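Side-chain contacts in DNA repair protein RAD7 (Saccharomyces cerevisiae, PDB 5ZB2), which takes part in global genome nucleotide excision repair, as a component of the complex that promotes removal of damage from nontranscribing DNA: residues Asn223-Ile226 against Ile227-Leu231; Asp251-Ile255 against Asn256-Ala260; Gly308-Ala311 against Ile312-Leu315. All blocks are in the same frame, centred on the assembly; numbering follows the deposited sequence.

Following the chain from its N terminus through this leucine-rich C-terminal part of RAD7, the three contacts come in series: none nests in or crosses another, and each closes no more than the turns of a single helix, contact 1 in 224-234, contact 2 in 251-261, contact 3 in 309-320. Contacts 1 and 2 have centres 9 Å apart and pack directly, with Ile227 CG2 of contact 1 at 3.4 Å from Met253 CG of contact 2. Contact 3 stays apart from contact 2, at about 9 Å between nearest atoms; helix 281-290 touches both, through Tyr286 on Thr259 and through Phe288 on Glu314. Together they follow the helical face of the solenoid.

Contact 1. Residues Asn223-Ile226 against Ile227-Leu231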
# COMPACT_ATOMS: atom_id res chain seq x y z
N ASN A 223 31.10 -23.86 19.14
CA ASN A 223 32.28 -24.44 19.77
C ASN A 223 33.35 -24.73 18.73
O ASN A 223 33.13 -24.64 17.52
CB ASN A 223 31.91 -25.71 20.55
CG ASN A 223 31.22 -26.75 19.69
OD1 ASN A 223 31.49 -26.87 18.49
ND2 ASN A 223 30.32 -27.51 20.30
N ASP A 224 34.54 -25.09 19.23
CA ASP A 224 35.68 -25.35 18.36
C ASP A 224 35.33 -26.37 17.29
O ASP A 224 35.63 -26.18 16.11
CB ASP A 224 36.86 -25.85 19.19
CG ASP A 224 37.38 -24.80 20.15
OD1 ASP A 224 37.55 -23.64 19.73
OD2 ASP A 224 37.63 -25.15 21.33
N GLU A 225 34.68 -27.47 17.70
CA GLU A 225 34.40 -28.56 16.76
C GLU A 225 33.60 -28.06 15.56
O GLU A 225 33.88 -28.44 14.42
CB GLU A 225 33.65 -29.68 17.48
CG GLU A 225 33.61 -30.99 16.71
CD GLU A 225 32.88 -32.09 17.46
OE1 GLU A 225 32.09 -32.82 16.82
OE2 GLU A 225 33.10 -32.23 18.68
N ILE A 226 32.59 -27.22 15.80
CA ILE A 226 31.75 -26.74 14.71
C ILE A 226 32.55 -25.84 13.77
O ILE A 226 32.43 -25.94 12.54
CB ILE A 226 30.51 -26.01 15.27
CG1 ILE A 226 29.60 -27.01 15.99
CG2 ILE A 226 29.75 -25.30 14.16
CD1 ILE A 226 28.46 -26.39 16.75
N ILE A 227 33.37 -24.94 14.33
CA ILE A 227 34.10 -24.00 13.49
C ILE A 227 35.20 -24.72 12.70
O ILE A 227 35.49 -24.35 11.56
CB ILE A 227 34.68 -22.86 14.34
CG1 ILE A 227 33.56 -22.09 15.04
CG2 ILE A 227 35.56 -21.93 13.50
CD1 ILE A 227 32.51 -21.50 14.09
N ILE A 228 35.82 -25.74 13.30
CA ILE A 228 36.83 -26.51 12.57
C ILE A 228 36.19 -27.22 11.38
O ILE A 228 36.68 -27.11 10.25
CB ILE A 228 37.52 -27.51 13.52
CG1 ILE A 228 38.35 -26.75 14.55
CG2 ILE A 228 38.41 -28.49 12.73
CD1 ILE A 228 38.81 -27.60 15.72
N ASN A 229 35.09 -27.94 11.61
CA ASN A 229 34.41 -28.62 10.52
C ASN A 229 33.98 -27.63 9.44
O ASN A 229 34.09 -27.92 8.24
CB ASN A 229 33.21 -29.40 11.05
CG ASN A 229 33.62 -30.57 11.92
OD1 ASN A 229 34.78 -30.98 11.91
ND2 ASN A 229 32.68 -31.12 12.67
N LEU A 230 33.51 -26.45 9.85
CA LEU A 230 33.11 -25.44 8.87
C LEU A 230 34.32 -24.96 8.07
O LEU A 230 34.24 -24.81 6.85
CB LEU A 230 32.43 -24.28 9.58
CG LEU A 230 31.64 -23.29 8.72
CD1 LEU A 230 30.55 -23.98 7.92
CD2 LEU A 230 31.05 -22.22 9.63
N LEU A 231 35.44 -24.71 8.75
CA LEU A 231 36.65 -24.28 8.05
C LEU A 231 37.15 -25.35 7.09
O LEU A 231 37.69 -25.03 6.03
CB LEU A 231 37.74 -23.90 9.05
CG LEU A 231 37.52 -22.61 9.83
CD1 LEU A 231 38.59 -22.43 10.90
CD2 LEU A 231 37.49 -21.40 8.90
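Glu225 and Asn229 are brought alongside each other by contrasting first torsions: Glu225 CG stands trans to its main-chain N (chi1 -166°) and its chain runs out extended, whereas Asn229 CG folds back beside its own N (chi1 -68°). Both sit on the exposed face of helix 224-234, one of the helices of the leucine-rich-repeat solenoid. The two side chains point the same way, with Glu225 CG 4.1 Å from Asn229 ND2, and the carboxylate and amide planes are turned 68° apart. Although ND2 of Asn229 is 3.4 Å from Glu225 O, its angle is too poor for a hydrogen bond; that carbonyl is used instead by Asn229 N.

On another side of the helix, Ile228 lays its CG1 3.2 Å from Asp224 O, the same oxygen that accepts the backbone N-H of Ile228 at 2.9 Å. Its CD1 reaches the CB of Asp224 at 4.3 Å, a loose touch. The carboxylate of Asp224 is engaged away from this turn, where OD2 bonds Thr250 OG1 just before helix 251-261. Ile227 also faces that next helix, meeting Met253, while Leu230 turns to Leu199 of helix 199-202, so the turn is packed between its two neighbours.

The start of the helix is secured by Asn223 at the N-cap. Its backbone O accepts from Ile227 N at 3.2 Å, and its side chain meets a first-turn N-H whose other bond within the segments, to Asn223 O, is weak: Ile226 N donates to Asn223 OD1 at 2.9 Å, nearly head-on to the amide C=O.

Contact 2. Residues Asp251-Ile255 against Asn256-Ala260; sequences DSMII and NGLTA
Leu258 reaches back across one turn of helix 251-261 to Met253 and Ile254. CB lies 3.8 Å from Ile254 O. CG, held beside the backbone N (chi1 -73°), comes to 3.9 Å from Met253 SD, the bent methionine chain crossing the leucine at a slant. At the tip, CD1 meets Ile254 CD1 at 3.6 Å, methyl to methyl, the two branches running alongside and pointing the same way. All three residues are buried, and this apolar patch continues into the preceding helix of the leucine-rich-repeat solenoid, where Ile227 touches Met253 and Leu231 touches Leu258.

The backbone is unusual here. Rather than four residues back, Leu258 N donates to Met253 O and Thr259 N to Ile254 O, both i to i+5 bonds, which marks a wider pi-type turn; Gly257 N adds a weak bond to Met253 O. A CB on Gly257 would come too close to Met253 O, consistent with a residue without a side chain at this turn. Just ahead of the i+5 bonds, Asn256 N still bonds Ser252 O in ordinary alpha-helical fashion, and Asn256 OD1 lies 3.2 Å from Ser252 OG.

Thr259 answers the wide turn with its side chain. OG1, beside its own N (chi1 -54°), donates to Ile254 O at 2.9 Å, while Thr259 N bonds the same oxygen at 3.1 Å from the opposite face of the carbonyl plane. The hydroxyl and the amide thus grip one carbonyl between them, which implies that widening the helix here does not leave Ile254 O wanting a donor.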
# COMPACT_ATOMS: atom_id res chain seq x y z
N ASP A 251 42.20 -21.97 21.46
CA ASP A 251 43.31 -22.16 20.53
C ASP A 251 43.07 -23.36 19.61
O ASP A 251 43.62 -23.40 18.50
CB ASP A 251 44.62 -22.34 21.29
CG ASP A 251 45.16 -21.02 21.84
OD1 ASP A 251 44.61 -19.95 21.50
OD2 ASP A 251 46.15 -21.07 22.61
N SER A 252 42.27 -24.32 20.05
CA SER A 252 41.97 -25.48 19.22
C SER A 252 41.43 -25.05 17.86
O SER A 252 41.83 -25.58 16.82
CB SER A 252 40.98 -26.40 19.93
OG SER A 252 40.57 -27.45 19.07
N MET A 253 40.50 -24.09 17.86
CA MET A 253 40.00 -23.55 16.60
C MET A 253 41.13 -22.96 15.78
O MET A 253 41.12 -23.06 14.54
CB MET A 253 38.92 -22.50 16.88
CG MET A 253 38.24 -21.96 15.64
SD MET A 253 39.08 -20.56 14.87
CE MET A 253 38.68 -19.25 16.03
N ILE A 254 42.11 -22.34 16.44
CA ILE A 254 43.21 -21.70 15.73
C ILE A 254 44.16 -22.76 15.17
O ILE A 254 44.59 -22.67 14.02
CB ILE A 254 43.96 -20.73 16.66
CG1 ILE A 254 43.00 -19.69 17.26
CG2 ILE A 254 45.11 -20.06 15.91
CD1 ILE A 254 42.37 -18.75 16.26
N ILE A 255 44.51 -23.75 15.99
CA ILE A 255 45.51 -24.73 15.59
C ILE A 255 44.91 -25.75 14.64
O ILE A 255 45.50 -26.06 13.59
CB ILE A 255 46.10 -25.41 16.85
CG1 ILE A 255 46.71 -24.37 17.79
CG2 ILE A 255 47.15 -26.46 16.45
CD1 ILE A 255 47.79 -23.50 17.17
N ASN A 256 43.74 -26.29 14.97
CA ASN A 256 43.14 -27.37 14.21
C ASN A 256 42.18 -26.90 13.13
O ASN A 256 41.77 -27.71 12.29
CB ASN A 256 42.41 -28.33 15.15
CG ASN A 256 43.30 -28.84 16.27
OD1 ASN A 256 43.02 -28.65 17.45
ND2 ASN A 256 44.40 -29.49 15.89
N GLY A 257 41.82 -25.61 13.11
CA GLY A 257 40.90 -25.08 12.12
C GLY A 257 41.54 -24.11 11.15
O GLY A 257 41.72 -24.43 9.97
N LEU A 258 41.88 -22.91 11.64
CA LEU A 258 42.44 -21.89 10.76
C LEU A 258 43.74 -22.35 10.12
O LEU A 258 43.91 -22.27 8.90
CB LEU A 258 42.66 -20.59 11.53
CG LEU A 258 41.43 -19.77 11.91
CD1 LEU A 258 41.86 -18.54 12.70
CD2 LEU A 258 40.64 -19.36 10.67
N THR A 259 44.69 -22.81 10.93
CA THR A 259 45.99 -23.18 10.38
C THR A 259 45.89 -24.37 9.45
O THR A 259 46.65 -24.47 8.48
CB THR A 259 46.98 -23.47 11.51
OG1 THR A 259 47.02 -22.36 12.42
CG2 THR A 259 48.37 -23.71 10.95
N ALA A 260 44.96 -25.29 9.71
CA ALA A 260 44.82 -26.48 8.88
C ALA A 260 44.27 -26.14 7.50
O ALA A 260 44.75 -26.67 6.49
CB ALA A 260 43.92 -27.50 9.57

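Contact 3. Residues Gly308-Ala311 against Ile312-Leu315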
# COMPACT_ATOMS: atom_id res chain seq x y z
N GLY A 308 49.12 -10.39 22.83
CA GLY A 308 50.27 -9.54 23.07
C GLY A 308 51.05 -9.21 21.81
O GLY A 308 50.54 -9.37 20.69
N ASP A 309 52.29 -8.76 21.98
CA ASP A 309 53.04 -8.15 20.88
C ASP A 309 53.19 -9.10 19.70
O ASP A 309 52.96 -8.71 18.55
CB ASP A 309 54.41 -7.68 21.38
CG ASP A 309 54.31 -6.58 22.42
OD1 ASP A 309 53.28 -5.89 22.47
OD2 ASP A 309 55.28 -6.40 23.18
N MET A 310 53.61 -10.34 19.95
CA MET A 310 54.03 -11.20 18.85
C MET A 310 52.88 -11.50 17.89
O MET A 310 53.11 -11.63 16.69
CB MET A 310 54.62 -12.50 19.39
CG MET A 310 56.08 -12.38 19.83
SD MET A 310 57.17 -11.75 18.53
CE MET A 310 56.99 -13.03 17.29
N ALA A 311 51.66 -11.62 18.40
CA ALA A 311 50.51 -11.81 17.51
C ALA A 311 50.41 -10.67 16.51
O ALA A 311 50.22 -10.90 15.31
CB ALA A 311 49.23 -11.92 18.33
N ILE A 312 50.56 -9.43 16.98
CA ILE A 312 50.43 -8.27 16.10
C ILE A 312 51.63 -8.14 15.18
O ILE A 312 51.49 -7.77 14.01
CB ILE A 312 50.23 -6.99 16.94
CG1 ILE A 312 49.06 -7.15 17.92
CG2 ILE A 312 50.01 -5.78 16.04
CD1 ILE A 312 47.76 -7.57 17.28
N ILE A 313 52.83 -8.43 15.69
CA ILE A 313 54.03 -8.33 14.87
C ILE A 313 53.98 -9.35 13.74
O ILE A 313 54.21 -9.02 12.57
CB ILE A 313 55.29 -8.52 15.74
CG1 ILE A 313 55.41 -7.36 16.74
CG2 ILE A 313 56.55 -8.60 14.87
CD1 ILE A 313 56.57 -7.49 17.72
N GLU A 314 53.67 -10.61 14.07
CA GLU A 314 53.57 -11.63 13.03
C GLU A 314 52.51 -11.26 12.00
O GLU A 314 52.69 -11.53 10.80
CB GLU A 314 53.25 -12.99 13.66
CG GLU A 314 54.37 -13.58 14.51
CD GLU A 314 55.60 -13.96 13.69
OE1 GLU A 314 55.53 -13.97 12.44
OE2 GLU A 314 56.65 -14.26 14.30
N LEU A 315 51.41 -10.65 12.43
CA LEU A 315 50.39 -10.20 11.49
C LEU A 315 50.96 -9.18 10.51
O LEU A 315 50.81 -9.33 9.29
CB LEU A 315 49.20 -9.60 12.25
CG LEU A 315 48.11 -8.92 11.41
CD1 LEU A 315 47.41 -9.91 10.50
CD2 LEU A 315 47.10 -8.21 12.30
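Three successive alpha-helical bonds join Gly308-Ala311 to Ile312-Leu315: Ile313 N to Asp309 O at 2.9 Å, Glu314 N to Met310 O at 2.9 Å, and Leu315 N to Ala311 O at 3.1 Å. The first arrives almost straight at its carbonyl, whereas the donors of the next two are tilted from the carbonyl planes by 26° and 31°. This is the opening of helix 309-320 in the leucine-rich-repeat solenoid. Gly308 occupies the N-cap position, but as a glycine it brings no side-chain acceptor, and its backbone O takes a weak bond from Ala311 N within these first turns.

Ile313 bends its CG1 beside its backbone N, where it lies 3.3 Å from Asp309 O. The carboxylate of Asp309 is committed elsewhere: OD2 bonds Thr336 OG1, just before helix 337-341. On the flank toward helix 281-290, Ala311 touches Thr281, and Glu314 touches Phe288 and Ser289.

Met310 and Glu314 make the main side-chain meeting, one helical turn apart. The methionine is folded at chi2 and chi3, which carries its methyl forward along the helix toward Glu314, and the glutamate is bent at chi2 (-66°), keeping its carboxylate close. Met310 SD also grazes Ile313 CD1 at 4.4 Å. With an alanine here in place of Glu314, the methionine methyl would probably lose its neighbour and be freer to turn, and the hydrogen-bond partner of OE1 outside the two segments would probably be left without its mate. As deposited, Met310 CE rests 3.9 Å from Glu314 CG and, still nearer, 3.3 Å from Glu314 OE2.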